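Local structure of GH62 arabinofuranosidase (Podospora anserina, 4N4B) at residues 47-52 with 307-311; 61-65 with 103-107. The protein hydrolyses terminal non-reducing alpha-L-arabinofuranoside residues and probably acts on the arabinose side groups of plant xylan. One frame throughout, in Å; residues are numbered along the deposited sequence.

Contact 1 (47-52 with 307-311); sequences IKDPTI and FMYQG
Gln310 reaches across to Asp49 with its side-chain amide. Its CG stands between the backbone N and the carbonyl carbon, and the extended chain beyond carries OE1 to the neighbouring strand. Asp49 N donates to Gln310 OE1 at 2.9 Å. The bond is bent (142° at the hydrogen), and the donor sits 38° above the carbonyl plane. Lys48 CB also lies against Gln310 OE1, at 3.0 Å. Asp49 OD1 and Gln310 OE1 are both acceptors and do not bond to each other. A water joins this region instead: it donates to Asp49 OD1 at 2.7 Å and accepts from Gln310 NE2 at 2.9 Å. Replacing Gln310 with an alanine would probably leave Asp49 N without this acceptor and the water without one of its anchors.

The apolar part lies further along the strands. Met308 has CG anti to the backbone N (chi1 -161°), and the chain beyond is extended, which sets SD beside Pro50 and Ile52. Met308 SD meets Pro50 CB at 3.8 Å and Ile52 CD1 at 3.9 Å.

Lys48 NZ bonds to Tyr320 OH, Asp49 OD2 to Ser64 OG, and Gln310 NE2 also to Ser284 OG. The two nearly antiparallel segments belong to adjacent blades of the beta-propeller. Strand 46-55 borders strand 58-67 in its own sheet, while strand 306-311 runs between strands 286-288 and 326-332.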
loop_
_atom_site.group_PDB
_atom_site.type_symbol
_atom_site.label_atom_id
_atom_site.label_comp_id
_atom_site.label_asym_id
_atom_site.label_seq_id
_atom_site.Cartn_x
_atom_site.Cartn_y
_atom_site.Cartn_z
ATOM N N ILE A 47 8.709 -2.174 -10.671
ATOM C CA ILE A 47 7.308 -1.693 -10.503
ATOM C C ILE A 47 6.879 -2.183 -9.182
ATOM O O ILE A 47 7.061 -3.344 -8.795
ATOM C CB ILE A 47 6.406 -2.192 -11.633
ATOM C CG1 ILE A 47 6.977 -1.777 -13.035
ATOM C CG2 ILE A 47 4.990 -1.686 -11.490
ATOM C CD1 ILE A 47 7.004 -0.333 -13.299
ATOM N N LYS A 48 6.334 -1.265 -8.357
ATOM C CA LYS A 48 6.365 -1.447 -6.902
ATOM C C LYS A 48 5.103 -0.907 -6.267
ATOM O O LYS A 48 4.409 -0.040 -6.780
ATOM C CB LYS A 48 7.543 -0.696 -6.266
ATOM C CG LYS A 48 8.906 -1.207 -6.683
ATOM C CD LYS A 48 9.961 -0.514 -5.917
ATOM C CE LYS A 48 10.077 -1.011 -4.525
ATOM N NZ LYS A 48 11.027 -0.202 -3.746
ATOM N N ASP A 49 4.865 -1.317 -5.052
ATOM C CA ASP A 49 3.999 -0.659 -4.062
ATOM C C ASP A 49 2.553 -0.386 -4.584
ATOM O O ASP A 49 2.050 0.749 -4.472
ATOM C CB ASP A 49 4.592 0.709 -3.667
ATOM C CG ASP A 49 6.097 0.723 -3.395
ATOM O OD1 ASP A 49 6.549 -0.271 -2.816
ATOM O OD2 ASP A 49 6.738 1.744 -3.763
ATOM N N PRO A 50 1.921 -1.405 -5.130
ATOM C CA PRO A 50 0.602 -1.115 -5.802
ATOM C C PRO A 50 -0.523 -0.759 -4.878
ATOM O O PRO A 50 -0.602 -1.199 -3.722
ATOM C CB PRO A 50 0.314 -2.398 -6.503
ATOM C CG PRO A 50 0.992 -3.459 -5.666
ATOM C CD PRO A 50 2.300 -2.812 -5.319
ATOM N N THR A 51 -1.404 0.061 -5.429
ATOM C CA THR A 51 -2.811 0.228 -4.900
ATOM C C THR A 51 -3.687 -0.278 -5.988
ATOM O O THR A 51 -3.489 -0.049 -7.172
ATOM C CB THR A 51 -3.032 1.704 -4.557
ATOM O OG1 THR A 51 -4.373 1.860 -4.004
ATOM C CG2 THR A 51 -2.937 2.651 -5.668
ATOM N N ILE A 52 -4.751 -1.008 -5.579
ATOM C CA ILE A 52 -5.622 -1.680 -6.580
ATOM C C ILE A 52 -7.057 -1.721 -6.097
ATOM O O ILE A 52 -7.370 -2.148 -4.992
ATOM C CB ILE A 52 -5.068 -3.101 -6.857
ATOM C CG1 ILE A 52 -5.971 -3.805 -7.843
ATOM C CG2 ILE A 52 -4.837 -3.892 -5.596
ATOM C CD1 ILE A 52 -5.358 -5.041 -8.446
ATOM N N PHE A 307 -4.467 -10.165 -2.764
ATOM C CA PHE A 307 -3.484 -9.142 -2.331
ATOM C C PHE A 307 -2.467 -9.003 -3.477
ATOM O O PHE A 307 -1.763 -10.000 -3.818
ATOM C CB PHE A 307 -2.848 -9.553 -1.037
ATOM C CG PHE A 307 -1.865 -8.578 -0.424
ATOM C CD1 PHE A 307 -2.295 -7.498 0.344
ATOM C CD2 PHE A 307 -0.498 -8.806 -0.498
ATOM C CE1 PHE A 307 -1.409 -6.663 0.988
ATOM C CE2 PHE A 307 0.394 -7.969 0.131
ATOM C CZ PHE A 307 -0.023 -6.844 0.851
ATOM N N MET A 308 -2.434 -7.869 -4.181
ATOM C CA MET A 308 -1.401 -7.607 -5.162
ATOM C C MET A 308 -0.169 -7.231 -4.398
ATOM O O MET A 308 -0.241 -6.351 -3.546
ATOM C CB MET A 308 -1.847 -6.509 -6.105
ATOM C CG MET A 308 -1.039 -6.525 -7.387
ATOM S SD MET A 308 -1.468 -5.166 -8.474
ATOM C CE MET A 308 -0.855 -5.708 -10.029
ATOM N N TYR A 309 0.970 -7.843 -4.712
ATOM C CA TYR A 309 2.215 -7.623 -3.963
ATOM C C TYR A 309 3.371 -7.521 -4.872
ATOM O O TYR A 309 3.349 -7.876 -6.043
ATOM C CB TYR A 309 2.378 -8.701 -2.907
ATOM C CG TYR A 309 2.887 -10.015 -3.518
ATOM C CD1 TYR A 309 2.064 -10.894 -4.208
ATOM C CD2 TYR A 309 4.225 -10.380 -3.406
ATOM C CE1 TYR A 309 2.514 -12.076 -4.751
ATOM C CE2 TYR A 309 4.689 -11.583 -3.907
ATOM C CZ TYR A 309 3.808 -12.398 -4.580
ATOM O OH TYR A 309 4.328 -13.631 -5.066
ATOM N N GLN A 310 4.486 -7.072 -4.313
ATOM C CA GLN A 310 5.773 -7.035 -5.028
ATOM C C GLN A 310 6.713 -8.113 -4.477
ATOM O O GLN A 310 6.805 -8.342 -3.271
ATOM C CB GLN A 310 6.410 -5.655 -4.944
ATOM C CG GLN A 310 6.836 -5.225 -3.583
ATOM C CD GLN A 310 7.462 -3.854 -3.583
ATOM O OE1 GLN A 310 7.184 -2.987 -4.386
ATOM N NE2 GLN A 310 8.338 -3.623 -2.579
ATOM N N GLY A 311 7.402 -8.658 -5.435
ATOM C CA GLY A 311 8.412 -9.634 -5.157
ATOM C C GLY A 311 9.628 -9.465 -6.076
ATOM O O GLY A 311 9.604 -8.718 -6.932
HETATM O O HOH W 1 8.866 -0.926 -1.530
#

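Contact 2 (61-65 with 103-107); sequences VFAST and AAPQV
Ser64 and Phe62 both place the first side-chain atom beyond CB anti to their own carbonyl carbon, with chi1 of -48° and -56°. In Ser64 this brings OG to the backbone of Ala104. In Phe62 it carries the ring to Val107. Ala104 N donates to Ser64 OG at 2.8 Å, with 151° at the hydrogen. The same oxygen is bonded to Asp49 OD2, so two polar groups grip it within the buried contact.

Pro105 fills the middle of the interface. Its CG rests 3.6 Å from Phe62 O and 3.8 Å from Phe62 CB. Pro105 CD lies 4.0 Å from Ser64 OG, next to the hydrogen bond.

The two segments come from successive blades of the propeller. Strand 103-110 is an edge strand of its four-stranded antiparallel sheet and packs against strand 58-67, the second strand of the blade before it. The segments run nearly antiparallel but belong to separate sheets.

Beyond the proline, Val107 meets the Phe62 ring at CD1 and CE1. Val107 CG2 approaches Phe62 CE1 obliquely at 3.9 Å, and Val107 CG1 lies 4.0 Å from Phe62 CD1. The ring also meets those of Tyr75 and Trp139. Val107 N is bonded to Thr51 OG1, and Val107 O to Arg290 NH2.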
loop_
_atom_site.group_PDB
_atom_site.type_symbol
_atom_site.label_atom_id
_atom_site.label_comp_id
_atom_site.label_asym_id
_atom_site.label_seq_id
_atom_site.Cartn_x
_atom_site.Cartn_y
_atom_site.Cartn_z
ATOM N N VAL A 61 -4.999 0.010 -11.254
ATOM C CA VAL A 61 -3.769 -0.046 -10.430
ATOM C C VAL A 61 -3.024 1.153 -10.596
ATOM O O VAL A 61 -2.737 1.678 -11.678
ATOM C CB VAL A 61 -2.945 -1.294 -10.802
ATOM C CG1 VAL A 61 -1.724 -1.419 -9.879
ATOM C CG2 VAL A 61 -3.762 -2.557 -10.695
ATOM N N PHE A 62 -2.454 1.649 -9.435
ATOM C CA PHE A 62 -1.391 2.646 -9.454
ATOM C C PHE A 62 -0.194 2.047 -8.718
ATOM O O PHE A 62 -0.353 1.347 -7.753
ATOM C CB PHE A 62 -1.788 4.008 -8.808
ATOM C CG PHE A 62 -3.013 4.601 -9.441
ATOM C CD1 PHE A 62 -4.312 4.139 -9.161
ATOM C CD2 PHE A 62 -2.864 5.648 -10.276
ATOM C CE1 PHE A 62 -5.398 4.745 -9.835
ATOM C CE2 PHE A 62 -3.969 6.276 -10.890
ATOM C CZ PHE A 62 -5.220 5.816 -10.608
ATOM N N ALA A 63 1.002 2.389 -9.244
ATOM C CA ALA A 63 2.204 1.789 -8.671
ATOM C C ALA A 63 3.327 2.802 -8.764
ATOM O O ALA A 63 3.312 3.766 -9.518
ATOM C CB ALA A 63 2.542 0.487 -9.394
ATOM N N SER A 64 4.355 2.585 -7.898
ATOM C CA SER A 64 5.638 3.278 -8.009
ATOM C C SER A 64 6.425 2.729 -9.233
ATOM O O SER A 64 6.466 1.513 -9.418
ATOM C CB SER A 64 6.538 3.168 -6.803
ATOM O OG SER A 64 5.839 3.441 -5.582
ATOM N N THR A 65 7.132 3.664 -9.887
ATOM C CA THR A 65 8.242 3.341 -10.801
ATOM C C THR A 65 9.472 3.615 -10.008
ATOM O O THR A 65 9.635 4.616 -9.403
ATOM C CB THR A 65 8.199 4.101 -12.114
ATOM O OG1 THR A 65 8.375 5.488 -11.901
ATOM C CG2 THR A 65 6.815 3.912 -12.832
ATOM N N ALA A 103 5.986 8.524 -4.794
ATOM C CA ALA A 103 6.019 7.096 -4.591
ATOM C C ALA A 103 4.930 6.608 -3.722
ATOM O O ALA A 103 4.373 7.328 -2.858
ATOM C CB ALA A 103 7.390 6.724 -4.023
ATOM N N ALA A 104 4.599 5.345 -3.892
ATOM C CA ALA A 104 3.769 4.519 -3.006
ATOM C C ALA A 104 2.364 5.068 -2.846
ATOM O O ALA A 104 1.974 5.660 -1.830
ATOM C CB ALA A 104 4.450 4.360 -1.615
ATOM N N PRO A 105 1.568 4.939 -3.909
ATOM C CA PRO A 105 0.231 5.499 -4.004
ATOM C C PRO A 105 -0.834 4.672 -3.304
ATOM O O PRO A 105 -0.720 3.455 -3.079
ATOM C CB PRO A 105 -0.011 5.551 -5.463
ATOM C CG PRO A 105 0.663 4.324 -5.978
ATOM C CD PRO A 105 1.920 4.147 -5.134
ATOM N N GLN A 106 -1.952 5.368 -3.004
ATOM C CA GLN A 106 -3.189 4.788 -2.454
ATOM C C GLN A 106 -4.341 5.513 -3.147
ATOM O O GLN A 106 -4.402 6.727 -3.101
ATOM C CB GLN A 106 -3.316 4.923 -0.939
ATOM C CG GLN A 106 -4.560 4.337 -0.366
ATOM C CD GLN A 106 -4.953 4.969 0.964
ATOM O OE1 GLN A 106 -4.633 6.131 1.250
ATOM N NE2 GLN A 106 -5.742 4.221 1.709
ATOM N N VAL A 107 -5.249 4.731 -3.759
ATOM C CA VAL A 107 -6.423 5.320 -4.412
ATOM C C VAL A 107 -7.714 4.984 -3.724
ATOM O O VAL A 107 -7.929 3.859 -3.342
ATOM C CB VAL A 107 -6.470 4.933 -5.912
ATOM C CG1 VAL A 107 -6.801 3.494 -6.158
ATOM C CG2 VAL A 107 -7.423 5.854 -6.704
#

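Overall arrangement
Contacts 1 and 2 are successive blade-to-blade joints of the propeller, their centres about 8 Å apart. Segments 47-52 and 61-65 are neighbours in one sheet, joined by a probable backbone hydrogen bond from Ser64 N to Lys48 O, 2.9 Å. In both joints a residue just before a proline, Asp49 or Ala104, gives its N-H to a side-chain oxygen of the adjacent blade. Asp49 OD2 and Ser64 OG, 2.6 Å apart, connect the two joints. Both contacts lie near a bound calcium ion, about 5 Å from the side chains of Asp49 and Ala104, and near His285, which binds calcium in a structure of this protein. A Tris molecule, probably from the crystallisation liquor, is hydrogen-bonded to Lys48 NZ and Asp49 OD2 and may mark the substrate pocket.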